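Local coordinates for protein lamina-associated polypeptide 2 isoforms alpha/zeta (PDB 2V0X) that forms dimers through a coiled-coil domain as a component of the nuclear lamina, and probably takes part in binding lamin A and DNA, at residues Leu40-Glu45 with Glu176-Ala181; Leu72-Val77 with Ala109-Tyr114; Lys206-Val211 with Gly221-Lys226. The protein carries 2 engineered substitutions. One frame throughout, in Å; residues are numbered along the deposited sequence.

In the fold
The two long helices of the subunit, 100-146 and 152-196, follow each other along the chain as a hairpin, and contacts 1 and 2 each lay an earlier piece of chain on one of them. Contact 1 brings helix 35-46 to helix 152-196; contact 2, whose two segments both fall in sequence between those of contact 1, sets the loop after helix 66-72 on helix 100-146. Their centres are about 20 Å apart. Contact 3 comes last, where the C-terminal tail turns back on helix 203-211, its centre about 21 Å from that of contact 1 and about 27 Å from that of contact 2. All three touch the second subunit, which places them at the dimer interface.

Contact 1 (Leu40-Glu45 with Glu176-Ala181); sequences LKVVEE and EVRMSA
Behind the Val177 and Ala181 side chains that meet Val42 and Val43, the carbonyl oxygen Glu176 O is gripped twice by one residue: Ser180 N binds it at 2.9 Å as part of the helix, and Ser180 OG donates to it at 3.1 Å. The two donors reach this oxygen from opposite faces of its plane, the hydroxyl standing above the plane and away from the lone pairs. The contact itself has no polar bond and is made largely by methyl groups. Val42 divides its two branches: CG1 touches Val177 CG1 at 4.0 Å, while CG2 turns to Arg178. That arginine sends CG anti to its backbone N (chi1 -178°), and its chain, bent at chi3, crosses the Val42 side chain at about a right angle. Val42 CG2 lies 3.8 Å from Arg178 NE, oblique to the guanidinium.

Helix 35-46 here rests on helix 152-196, one of two long helices that each subunit gives to the coiled-coil dimer. The short segments run in roughly the same direction, crossing at -33° with their axes 8.9 Å apart. Val43 fills the other half of the seam. Val43 CG2 meets Val177 CG1 at 3.9 Å, making that methyl the meeting point of both valines, and Val43 CG1 lies 4.2 Å from Ala181 CB. The small Ala181 side chain probably permits the approach of its CB to Val43 CA, at 4.0 Å. Val177 also packs against Leu121 of the second subunit, and Ala181 O accepts a bond from Trp47 NE1.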
ATOM      1  N   LEU B  40       3.521  -5.819  14.145  1.00 49.48           N
ATOM      2  CA  LEU B  40       2.186  -6.051  14.692  1.00 50.70           C
ATOM      3  C   LEU B  40       1.694  -4.868  15.520  1.00 52.21           C
ATOM      4  O   LEU B  40       0.514  -4.507  15.456  1.00 55.03           O
ATOM      5  CB  LEU B  40       2.165  -7.316  15.546  1.00 52.00           C
ATOM      6  CG  LEU B  40       1.782  -8.628  14.853  1.00 56.06           C
ATOM      7  CD1 LEU B  40       2.535  -8.803  13.535  1.00 55.48           C
ATOM      8  CD2 LEU B  40       2.052  -9.793  15.801  1.00 57.71           C
ATOM      9  N   LYS B  41       2.593  -4.274  16.303  1.00 51.98           N
ATOM     10  CA  LYS B  41       2.251  -3.123  17.131  1.00 53.55           C
ATOM     11  C   LYS B  41       1.735  -1.970  16.275  1.00 53.11           C
ATOM     12  O   LYS B  41       0.675  -1.415  16.556  1.00 55.08           O
ATOM     13  CB  LYS B  41       3.460  -2.636  17.939  1.00 60.39           C
ATOM     14  CG  LYS B  41       3.796  -3.472  19.156  1.00 76.51           C
ATOM     15  CD  LYS B  41       4.976  -2.869  19.912  1.00 89.75           C
ATOM     16  CE  LYS B  41       5.306  -3.672  21.163  1.00 93.27           C
ATOM     17  NZ  LYS B  41       4.158  -3.742  22.112  1.00 82.96           N
ATOM     18  N   VAL B  42       2.501  -1.592  15.251  1.00 48.73           N
ATOM     19  CA  VAL B  42       2.090  -0.499  14.380  1.00 45.18           C
ATOM     20  C   VAL B  42       0.734  -0.762  13.717  1.00 43.57           C
ATOM     21  O   VAL B  42      -0.129   0.113  13.732  1.00 44.08           O
ATOM     22  CB  VAL B  42       3.199  -0.093  13.345  1.00 43.81           C
ATOM     23  CG1 VAL B  42       3.948  -1.293  12.861  1.00 43.96           C
ATOM     24  CG2 VAL B  42       2.595   0.655  12.165  1.00 43.51           C
ATOM     25  N   VAL B  43       0.529  -1.963  13.182  1.00 40.76           N
ATOM     26  CA  VAL B  43      -0.744  -2.292  12.552  1.00 39.38           C
ATOM     27  C   VAL B  43      -1.879  -2.150  13.580  1.00 43.12           C
ATOM     28  O   VAL B  43      -2.867  -1.461  13.324  1.00 47.30           O
ATOM     29  CB  VAL B  43      -0.729  -3.724  11.934  1.00 36.86           C
ATOM     30  CG1 VAL B  43      -2.092  -4.092  11.400  1.00 37.07           C
ATOM     31  CG2 VAL B  43       0.304  -3.810  10.805  1.00 35.26           C
ATOM     32  N   GLU B  44      -1.687  -2.714  14.774  1.00 44.53           N
ATOM     33  CA  GLU B  44      -2.701  -2.649  15.827  1.00 47.31           C
ATOM     34  C   GLU B  44      -2.986  -1.224  16.321  1.00 49.96           C
ATOM     35  O   GLU B  44      -4.134  -0.898  16.650  1.00 52.79           O
ATOM     36  CB  GLU B  44      -2.311  -3.541  17.002  1.00 50.73           C
ATOM     37  CG  GLU B  44      -3.384  -3.656  18.078  1.00 65.66           C
ATOM     38  CD  GLU B  44      -2.908  -4.393  19.317  1.00 73.94           C
ATOM     39  OE1 GLU B  44      -1.870  -5.094  19.248  1.00 59.29           O
ATOM     40  OE2 GLU B  44      -3.575  -4.269  20.367  1.00 82.70           O
ATOM     41  N   GLU B  45      -1.959  -0.379  16.368  1.00 49.71           N
ATOM     42  CA  GLU B  45      -2.127   1.007  16.802  1.00 49.99           C
ATOM     43  C   GLU B  45      -3.019   1.775  15.840  1.00 50.80           C
ATOM     44  O   GLU B  45      -3.873   2.555  16.272  1.00 54.37           O
ATOM     45  CB  GLU B  45      -0.782   1.729  16.903  1.00 52.59           C
ATOM     46  CG  GLU B  45       0.094   1.268  18.055  1.00 87.14           C
ATOM     47  CD  GLU B  45       1.472   1.909  18.029  1.00117.05           C
ATOM     48  OE1 GLU B  45       1.555   3.154  18.126  1.00134.57           O
ATOM     49  OE2 GLU B  45       2.472   1.168  17.911  1.00117.40           O
ATOM     50  N   GLU B 176       5.791   2.106   5.263  0.50 25.61           N
ATOM     51  CA  GLU B 176       4.984   1.399   4.255  0.50 25.24           C
ATOM     52  C   GLU B 176       3.957   0.523   4.974  0.50 25.08           C
ATOM     53  O   GLU B 176       2.781   0.470   4.591  0.50 25.87           O
ATOM     54  CB  GLU B 176       5.866   0.511   3.364  0.50 24.10           C
ATOM     55  CG  GLU B 176       6.951   1.262   2.626  0.50 27.44           C
ATOM     56  CD  GLU B 176       7.832   0.376   1.755  0.50 34.72           C
ATOM     57  OE1 GLU B 176       8.394  -0.619   2.259  0.50 41.26           O
ATOM     58  OE2 GLU B 176       7.987   0.702   0.564  0.50 44.40           O
ATOM     59  N   VAL B 177       4.406  -0.131   6.040  1.00 23.87           N
ATOM     60  CA  VAL B 177       3.541  -0.999   6.845  1.00 25.03           C
ATOM     61  C   VAL B 177       2.405  -0.141   7.440  1.00 25.30           C
ATOM     62  O   VAL B 177       1.245  -0.541   7.450  1.00 25.78           O
ATOM     63  CB  VAL B 177       4.357  -1.684   8.002  1.00 25.03           C
ATOM     64  CG1 VAL B 177       3.409  -2.338   9.050  1.00 24.53           C
ATOM     65  CG2 VAL B 177       5.281  -2.771   7.432  1.00 24.15           C
ATOM     66  N   ARG B 178       2.758   1.044   7.925  1.00 27.27           N
ATOM     67  CA  ARG B 178       1.780   1.975   8.503  1.00 28.54           C
ATOM     68  C   ARG B 178       0.731   2.404   7.465  1.00 26.75           C
ATOM     69  O   ARG B 178      -0.470   2.369   7.729  1.00 28.20           O
ATOM     70  CB  ARG B 178       2.494   3.217   9.077  1.00 32.00           C
ATOM     71  CG  ARG B 178       1.551   4.208   9.751  1.00 50.61           C
ATOM     72  CD  ARG B 178       2.286   5.155  10.681  1.00 73.12           C
ATOM     73  NE  ARG B 178       2.906   4.444  11.795  1.00 84.80           N
ATOM     74  CZ  ARG B 178       4.141   4.669  12.234  1.00 83.26           C
ATOM     75  NH1 ARG B 178       4.904   5.588  11.652  1.00 68.19           N
ATOM     76  NH2 ARG B 178       4.611   3.976  13.266  1.00 87.08           N
HETATM   77  N   MSE B 179       1.191   2.822   6.289  1.00 27.08           N
HETATM   78  CA  MSE B 179       0.286   3.227   5.218  1.00 28.17           C
HETATM   79  C   MSE B 179      -0.645   2.084   4.804  1.00 27.34           C
HETATM   80  O   MSE B 179      -1.841   2.308   4.555  1.00 27.77           O
HETATM   81  CB  MSE B 179       1.061   3.759   4.007  1.00 31.39           C
HETATM   82  CG  MSE B 179       1.801   5.094   4.239  1.00 37.21           C
HETATM   83 SE   MSE B 179       0.722   6.463   5.165  1.00 45.29          SE
HETATM   84  CE  MSE B 179      -0.866   6.340   4.157  1.00 46.49           C
ATOM     85  N   SER B 180      -0.106   0.864   4.741  1.00 27.92           N
ATOM     86  CA  SER B 180      -0.890  -0.320   4.383  1.00 27.19           C
ATOM     87  C   SER B 180      -1.964  -0.603   5.440  1.00 26.92           C
ATOM     88  O   SER B 180      -3.084  -0.970   5.103  1.00 30.25           O
ATOM     89  CB  SER B 180       0.014  -1.558   4.242  1.00 30.55           C
ATOM     90  OG  SER B 180       0.883  -1.445   3.123  1.00 38.90           O
ATOM     91  N   ALA B 181      -1.610  -0.422   6.708  1.00 23.97           N
ATOM     92  CA  ALA B 181      -2.539  -0.658   7.804  1.00 22.75           C
ATOM     93  C   ALA B 181      -3.695   0.336   7.730  1.00 24.65           C
ATOM     94  O   ALA B 181      -4.847  -0.042   7.935  1.00 26.98           O
ATOM     95  CB  ALA B 181      -1.830  -0.565   9.164  1.00 22.14           C
TER

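Contact 2 (Leu72-Val77 with Ala109-Tyr114); sequences LSVPKV and ALCRSY
From Ser73, the first residue to leave helical angles, the chain runs extended, Val74 and Pro75 passing segment 109-114 of helix 100-146 with Val74 CA 6.3 Å from Tyr114 CA. The Tyr114 ring does most of the touching. Its chi1 (-173°) swings the ring away from the backbone N, into the extended chain, and Pro75 comes from the opposite direction over one of its faces. Pro75 CD stands 3.7 Å from the centroid of the Tyr114 ring and 18° off its normal, a CH-pi contact displaced toward the CE1 side. At the ring edge, in its plane, Leu72 O lies 3.9 Å from Tyr114 CE2, and the phenol OH is hydrogen-bonded to Ile71 O, which helps to hold that end of the ring. Val74 spans Cys111 and Tyr114, one helical turn apart: CG1 meets Cys111 SG at 3.8 Å, and CG2 sits 3.9 Å from Tyr114 CD2 as the two side chains slide past each other. The second subunit closes in as well, its Arg191 NH1 binding Pro75 O and its Ser187 packing on Tyr114. This proline-tyrosine CH-pi contact lays the loop after helix 66-72 on a long helix of the coiled-coil dimer.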
ATOM      1  N   LEU B  72      -0.674  10.702  -8.104  1.00 32.32           N
ATOM      2  CA  LEU B  72      -0.769  10.628  -6.653  1.00 30.99           C
ATOM      3  C   LEU B  72      -2.013  11.213  -5.996  1.00 31.08           C
ATOM      4  O   LEU B  72      -2.366  10.833  -4.879  1.00 33.67           O
ATOM      5  CB  LEU B  72       0.494  11.233  -6.033  1.00 31.44           C
ATOM      6  CG  LEU B  72       1.747  10.482  -6.503  1.00 31.47           C
ATOM      7  CD1 LEU B  72       2.986  11.225  -6.085  1.00 33.78           C
ATOM      8  CD2 LEU B  72       1.747   9.074  -5.932  1.00 31.86           C
ATOM      9  N   SER B  73      -2.668  12.140  -6.676  1.00 29.44           N
ATOM     10  CA  SER B  73      -3.865  12.739  -6.115  1.00 28.72           C
ATOM     11  C   SER B  73      -5.133  11.926  -6.417  1.00 28.31           C
ATOM     12  O   SER B  73      -5.312  11.392  -7.514  1.00 31.85           O
ATOM     13  CB  SER B  73      -4.003  14.188  -6.594  1.00 31.61           C
ATOM     14  OG  SER B  73      -3.879  14.274  -8.008  1.00 42.76           O
ATOM     15  N   VAL B  74      -5.957  11.756  -5.392  1.00 25.83           N
ATOM     16  CA  VAL B  74      -7.219  11.036  -5.499  1.00 24.81           C
ATOM     17  C   VAL B  74      -7.957  11.611  -6.727  1.00 28.14           C
ATOM     18  O   VAL B  74      -8.150  12.809  -6.820  1.00 30.17           O
ATOM     19  CB  VAL B  74      -8.043  11.285  -4.224  1.00 23.23           C
ATOM     20  CG1 VAL B  74      -9.430  10.700  -4.360  1.00 24.71           C
ATOM     21  CG2 VAL B  74      -7.320  10.725  -3.003  1.00 21.19           C
ATOM     22  N   PRO B  75      -8.344  10.762  -7.692  1.00 29.10           N
ATOM     23  CA  PRO B  75      -9.030  11.333  -8.847  1.00 30.76           C
ATOM     24  C   PRO B  75     -10.353  11.999  -8.487  1.00 34.99           C
ATOM     25  O   PRO B  75     -11.074  11.549  -7.591  1.00 35.06           O
ATOM     26  CB  PRO B  75      -9.185  10.145  -9.786  1.00 29.55           C
ATOM     27  CG  PRO B  75      -9.260   8.991  -8.891  1.00 30.38           C
ATOM     28  CD  PRO B  75      -8.260   9.299  -7.793  1.00 30.14           C
ATOM     29  N   LYS B  76     -10.606  13.126  -9.139  1.00 39.65           N
ATOM     30  CA  LYS B  76     -11.810  13.922  -8.926  1.00 39.75           C
ATOM     31  C   LYS B  76     -12.816  13.633 -10.023  1.00 37.98           C
ATOM     32  O   LYS B  76     -12.452  13.208 -11.118  1.00 35.48           O
ATOM     33  CB  LYS B  76     -11.436  15.409  -8.942  1.00 51.30           C
ATOM     34  CG  LYS B  76     -12.588  16.385  -8.766  1.00 83.50           C
ATOM     35  CD  LYS B  76     -12.106  17.834  -8.865  1.00 86.93           C
ATOM     36  CE  LYS B  76     -11.701  18.211 -10.289  1.00 72.34           C
ATOM     37  NZ  LYS B  76     -12.876  18.297 -11.220  1.00 52.09           N
ATOM     38  N   VAL B  77     -14.093  13.820  -9.719  1.00 42.41           N
ATOM     39  CA  VAL B  77     -15.131  13.598 -10.715  1.00 46.28           C
ATOM     40  C   VAL B  77     -15.224  14.881 -11.536  1.00 46.85           C
ATOM     41  O   VAL B  77     -15.263  15.985 -10.987  1.00 44.61           O
ATOM     42  CB  VAL B  77     -16.486  13.273 -10.063  1.00 47.02           C
ATOM     43  CG1 VAL B  77     -17.429  12.685 -11.104  1.00 47.18           C
ATOM     44  CG2 VAL B  77     -16.288  12.292  -8.910  1.00 47.18           C
ATOM     45  N   ALA B 109     -14.170   6.190   2.418  1.00 28.67           N
ATOM     46  CA  ALA B 109     -13.339   5.007   2.619  1.00 26.72           C
ATOM     47  C   ALA B 109     -12.509   4.690   1.378  1.00 27.20           C
ATOM     48  O   ALA B 109     -11.329   4.369   1.498  1.00 27.75           O
ATOM     49  CB  ALA B 109     -14.176   3.822   3.001  1.00 26.28           C
ATOM     50  N   LEU B 110     -13.120   4.770   0.193  1.00 26.10           N
ATOM     51  CA  LEU B 110     -12.398   4.474  -1.048  1.00 24.99           C
ATOM     52  C   LEU B 110     -11.344   5.549  -1.357  1.00 26.04           C
ATOM     53  O   LEU B 110     -10.283   5.244  -1.913  1.00 29.14           O
ATOM     54  CB  LEU B 110     -13.372   4.315  -2.232  1.00 25.46           C
ATOM     55  CG  LEU B 110     -14.380   3.148  -2.191  1.00 26.66           C
ATOM     56  CD1 LEU B 110     -15.612   3.432  -3.044  1.00 27.48           C
ATOM     57  CD2 LEU B 110     -13.719   1.858  -2.612  1.00 22.23           C
ATOM     58  N   CYS B 111     -11.638   6.797  -0.996  1.00 27.37           N
ATOM     59  CA  CYS B 111     -10.708   7.905  -1.217  1.00 27.28           C
ATOM     60  C   CYS B 111      -9.484   7.737  -0.319  1.00 28.07           C
ATOM     61  O   CYS B 111      -8.347   7.938  -0.746  1.00 28.94           O
ATOM     62  CB  CYS B 111     -11.390   9.262  -0.939  1.00 26.87           C
ATOM     63  SG  CYS B 111     -12.524   9.826  -2.278  1.00 26.65           S
ATOM     64  N   ARG B 112      -9.739   7.409   0.939  1.00 29.72           N
ATOM     65  CA  ARG B 112      -8.680   7.196   1.903  1.00 29.52           C
ATOM     66  C   ARG B 112      -7.866   5.983   1.488  1.00 27.60           C
ATOM     67  O   ARG B 112      -6.656   6.019   1.594  1.00 31.69           O
ATOM     68  CB  ARG B 112      -9.259   7.054   3.311  1.00 29.07           C
ATOM     69  CG  ARG B 112      -9.992   8.326   3.700  1.00 36.27           C
ATOM     70  CD  ARG B 112      -9.586   8.855   5.031  1.00 33.03           C
ATOM     71  NE  ARG B 112     -10.348   8.248   6.097  1.00 43.92           N
ATOM     72  CZ  ARG B 112     -11.087   8.923   6.974  1.00 48.31           C
ATOM     73  NH1 ARG B 112     -11.174  10.247   6.921  1.00 39.86           N
ATOM     74  NH2 ARG B 112     -11.736   8.264   7.916  1.00 50.65           N
ATOM     75  N   SER B 113      -8.519   4.954   0.941  1.00 23.65           N
ATOM     76  CA  SER B 113      -7.788   3.779   0.474  1.00 24.03           C
ATOM     77  C   SER B 113      -6.811   4.217  -0.626  1.00 24.46           C
ATOM     78  O   SER B 113      -5.649   3.826  -0.633  1.00 26.93           O
ATOM     79  CB  SER B 113      -8.742   2.725  -0.093  1.00 31.00           C
ATOM     80  OG  SER B 113      -9.537   2.148   0.938  1.00 45.25           O
ATOM     81  N   TYR B 114      -7.294   5.047  -1.539  1.00 23.76           N
ATOM     82  CA  TYR B 114      -6.469   5.511  -2.640  1.00 23.09           C
ATOM     83  C   TYR B 114      -5.288   6.314  -2.118  1.00 24.82           C
ATOM     84  O   TYR B 114      -4.139   6.095  -2.520  1.00 28.99           O
ATOM     85  CB  TYR B 114      -7.288   6.369  -3.610  1.00 20.82           C
ATOM     86  CG  TYR B 114      -6.558   6.752  -4.883  1.00 20.47           C
ATOM     87  CD1 TYR B 114      -6.863   6.133  -6.086  1.00 21.29           C
ATOM     88  CD2 TYR B 114      -5.566   7.740  -4.883  1.00 20.54           C
ATOM     89  CE1 TYR B 114      -6.213   6.478  -7.262  1.00 22.18           C
ATOM     90  CE2 TYR B 114      -4.888   8.094  -6.071  1.00 18.42           C
ATOM     91  CZ  TYR B 114      -5.225   7.455  -7.255  1.00 19.10           C
ATOM     92  OH  TYR B 114      -4.605   7.772  -8.438  1.00 27.08           O
TER

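Contact 3 (Lys206-Val211 with Gly221-Lys226); sequences KNKLTV and GGEVHK
Lys208 leaves helix 203-211 with CB directed at the loop 221-226, and its chain crosses the Glu223 side chain at about a right angle. A chi1 of -168° sets CG opposite the backbone N, and the chain stays extended as far as CE, passing one carboxylate oxygen on the way. Lys208 CG lies 3.9 Å from Glu223 OE1 and Lys208 CD 3.8 Å. Lys208 CE comes nearest, 3.2 Å from Glu223 OE1, and also brushes Lys226 CE. The bend at chi4 (61°) then leaves the ammonium group no nearer: Lys208 NZ is 3.9 Å from Glu223 OE1, a long salt bridge rather than a hydrogen bond. The oxygen is thus covered mainly by the lysine methylenes, and it has no hydrogen-bonding partner in the model. Lys226 NZ, 5.6 Å from Lys208 NZ, adds a second positive charge nearby, which would probably favour a charged carboxylate.

On the other side, chi1 (180°) carries Glu223 CG to 4.0 Å from Leu209 CD2, and the bend at chi2 turns the carboxylate to Lys208. Leu209 CD2 also meets the loop backbone, 3.8 Å from Val224 CA. Leu209 packs on Leu196 and Phe220 too, and on Ile81 of the second subunit. With an alanine at Glu223, Lys208 would probably lose its opposite charge and a gap would open beside Leu209.

Just before, Gly222 takes a positive phi at which a side chain would jam against the preceding carbonyl. Residues 224-226 follow as a 3-10 segment, with Lys226 N bonded to Glu223 O at 3.0 Å. The glycine turn and the 3-10 segment return the C-terminal chain onto helix 203-211, beside the second subunit of the coiled-coil dimer.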
ATOM      1  N   LYS B 206     -25.537  -0.406  15.521  1.00 42.39           N
ATOM      2  CA  LYS B 206     -24.815  -0.164  14.279  1.00 40.07           C
ATOM      3  C   LYS B 206     -23.708   0.849  14.494  1.00 40.27           C
ATOM      4  O   LYS B 206     -22.630   0.749  13.896  1.00 42.19           O
ATOM      5  CB  LYS B 206     -25.760   0.387  13.198  1.00 42.91           C
ATOM      6  CG  LYS B 206     -26.736  -0.613  12.618  1.00 29.93           C
ATOM      7  CD  LYS B 206     -27.587   0.037  11.522  1.00 27.46           C
ATOM      8  CE  LYS B 206     -28.437  -0.995  10.809  1.00 29.78           C
ATOM      9  NZ  LYS B 206     -29.076  -0.446   9.586  1.00 39.95           N
ATOM     10  N   ASN B 207     -24.000   1.869  15.293  1.00 37.90           N
ATOM     11  CA  ASN B 207     -23.021   2.899  15.571  1.00 38.62           C
ATOM     12  C   ASN B 207     -21.854   2.263  16.321  1.00 43.91           C
ATOM     13  O   ASN B 207     -20.701   2.436  15.945  1.00 45.58           O
ATOM     14  CB  ASN B 207     -23.639   4.024  16.410  1.00 38.39           C
ATOM     15  CG  ASN B 207     -24.698   4.827  15.651  1.00 48.18           C
ATOM     16  OD1 ASN B 207     -25.419   5.626  16.244  1.00 58.54           O
ATOM     17  ND2 ASN B 207     -24.781   4.630  14.342  1.00 45.71           N
ATOM     18  N   LYS B 208     -22.176   1.499  17.360  1.00 45.84           N
ATOM     19  CA  LYS B 208     -21.179   0.812  18.184  1.00 46.53           C
ATOM     20  C   LYS B 208     -20.264  -0.114  17.363  1.00 46.18           C
ATOM     21  O   LYS B 208     -19.046  -0.052  17.489  1.00 49.78           O
ATOM     22  CB  LYS B 208     -21.889   0.007  19.272  1.00 51.24           C
ATOM     23  CG  LYS B 208     -20.987  -0.522  20.369  1.00 67.41           C
ATOM     24  CD  LYS B 208     -21.810  -1.218  21.447  1.00 87.21           C
ATOM     25  CE  LYS B 208     -20.954  -1.612  22.646  1.00 93.41           C
ATOM     26  NZ  LYS B 208     -20.323  -0.438  23.312  1.00 81.09           N
ATOM     27  N   LEU B 209     -20.854  -0.955  16.519  1.00 40.66           N
ATOM     28  CA  LEU B 209     -20.083  -1.882  15.696  1.00 38.08           C
ATOM     29  C   LEU B 209     -19.180  -1.166  14.689  1.00 39.32           C
ATOM     30  O   LEU B 209     -18.047  -1.580  14.439  1.00 41.32           O
ATOM     31  CB  LEU B 209     -21.021  -2.843  14.962  1.00 35.35           C
ATOM     32  CG  LEU B 209     -21.763  -3.870  15.819  1.00 29.24           C
ATOM     33  CD1 LEU B 209     -22.726  -4.579  14.937  1.00 24.59           C
ATOM     34  CD2 LEU B 209     -20.811  -4.877  16.464  1.00 31.24           C
ATOM     35  N   THR B 210     -19.692  -0.085  14.117  1.00 39.30           N
ATOM     36  CA  THR B 210     -18.956   0.698  13.143  1.00 40.23           C
ATOM     37  C   THR B 210     -17.708   1.418  13.689  1.00 44.13           C
ATOM     38  O   THR B 210     -16.714   1.520  12.984  1.00 43.52           O
ATOM     39  CB  THR B 210     -19.896   1.737  12.480  1.00 36.70           C
ATOM     40  OG1 THR B 210     -20.913   1.045  11.747  1.00 36.58           O
ATOM     41  CG2 THR B 210     -19.121   2.646  11.530  1.00 39.80           C
ATOM     42  N   VAL B 211     -17.767   1.928  14.922  1.00 44.90           N
ATOM     43  CA  VAL B 211     -16.630   2.666  15.502  1.00 43.27           C
ATOM     44  C   VAL B 211     -15.705   1.824  16.391  1.00 42.48           C
ATOM     45  O   VAL B 211     -14.728   2.330  16.952  1.00 40.18           O
ATOM     46  CB  VAL B 211     -17.100   3.912  16.299  1.00 42.17           C
ATOM     47  CG1 VAL B 211     -17.966   4.808  15.417  1.00 42.70           C
ATOM     48  CG2 VAL B 211     -17.859   3.493  17.555  1.00 41.57           C
ATOM     49  N   GLY B 221     -15.310  -8.499  14.568  1.00 48.54           N
ATOM     50  CA  GLY B 221     -14.732  -9.300  15.642  1.00 51.69           C
ATOM     51  C   GLY B 221     -14.179  -8.506  16.814  1.00 57.08           C
ATOM     52  O   GLY B 221     -13.579  -7.443  16.639  1.00 58.25           O
ATOM     53  N   GLY B 222     -14.397  -9.022  18.020  1.00 60.43           N
ATOM     54  CA  GLY B 222     -13.923  -8.339  19.211  1.00 63.95           C
ATOM     55  C   GLY B 222     -14.999  -7.466  19.833  1.00 67.74           C
ATOM     56  O   GLY B 222     -14.989  -7.217  21.041  1.00 64.90           O
ATOM     57  N   GLU B 223     -15.936  -7.010  19.008  1.00 73.90           N
ATOM     58  CA  GLU B 223     -17.027  -6.159  19.471  1.00 76.54           C
ATOM     59  C   GLU B 223     -18.394  -6.808  19.241  1.00 77.63           C
ATOM     60  O   GLU B 223     -19.312  -6.629  20.041  1.00 79.09           O
ATOM     61  CB  GLU B 223     -16.972  -4.806  18.754  1.00 78.87           C
ATOM     62  CG  GLU B 223     -18.066  -3.813  19.146  1.00 82.35           C
ATOM     63  CD  GLU B 223     -17.876  -3.231  20.535  1.00 91.18           C
ATOM     64  OE1 GLU B 223     -18.735  -3.487  21.402  1.00105.73           O
ATOM     65  OE2 GLU B 223     -16.878  -2.509  20.757  1.00 80.05           O
ATOM     66  N   VAL B 224     -18.507  -7.588  18.168  1.00 77.95           N
ATOM     67  CA  VAL B 224     -19.759  -8.251  17.796  1.00 78.54           C
ATOM     68  C   VAL B 224     -20.531  -8.951  18.931  1.00 81.18           C
ATOM     69  O   VAL B 224     -21.724  -8.700  19.116  1.00 80.93           O
ATOM     70  CB  VAL B 224     -19.538  -9.225  16.594  1.00 77.02           C
ATOM     71  CG1 VAL B 224     -18.695 -10.424  17.002  1.00 76.77           C
ATOM     72  CG2 VAL B 224     -20.865  -9.656  16.004  1.00 76.46           C
ATOM     73  N   HIS B 225     -19.829  -9.759  19.726  1.00 83.84           N
ATOM     74  CA  HIS B 225     -20.426 -10.516  20.831  1.00 84.16           C
ATOM     75  C   HIS B 225     -21.052  -9.649  21.928  1.00 81.33           C
ATOM     76  O   HIS B 225     -21.892 -10.121  22.695  1.00 81.83           O
ATOM     77  CB  HIS B 225     -19.386 -11.452  21.451  1.00 85.95           C
ATOM     78  CG  HIS B 225     -18.667 -12.305  20.452  1.00 88.54           C
ATOM     79  ND1 HIS B 225     -17.423 -11.979  19.953  1.00 89.86           N
ATOM     80  CD2 HIS B 225     -19.014 -13.473  19.862  1.00 89.17           C
ATOM     81  CE1 HIS B 225     -17.034 -12.912  19.100  1.00 89.87           C
ATOM     82  NE2 HIS B 225     -17.982 -13.828  19.028  1.00 89.67           N
ATOM     83  N   LYS B 226     -20.633  -8.391  22.004  1.00 75.76           N
ATOM     84  CA  LYS B 226     -21.160  -7.459  22.995  1.00 71.68           C
ATOM     85  C   LYS B 226     -22.547  -6.957  22.583  1.00 68.56           C
ATOM     86  O   LYS B 226     -23.213  -6.251  23.343  1.00 67.22           O
ATOM     87  CB  LYS B 226     -20.201  -6.272  23.177  1.00 69.62           C
ATOM     88  CG  LYS B 226     -18.806  -6.664  23.666  1.00 60.35           C
ATOM     89  CD  LYS B 226     -17.868  -5.471  23.750  1.00 59.92           C
ATOM     90  CE  LYS B 226     -18.382  -4.413  24.716  1.00 74.11           C
ATOM     91  NZ  LYS B 226     -18.516  -4.919  26.113  1.00 80.69           N
TER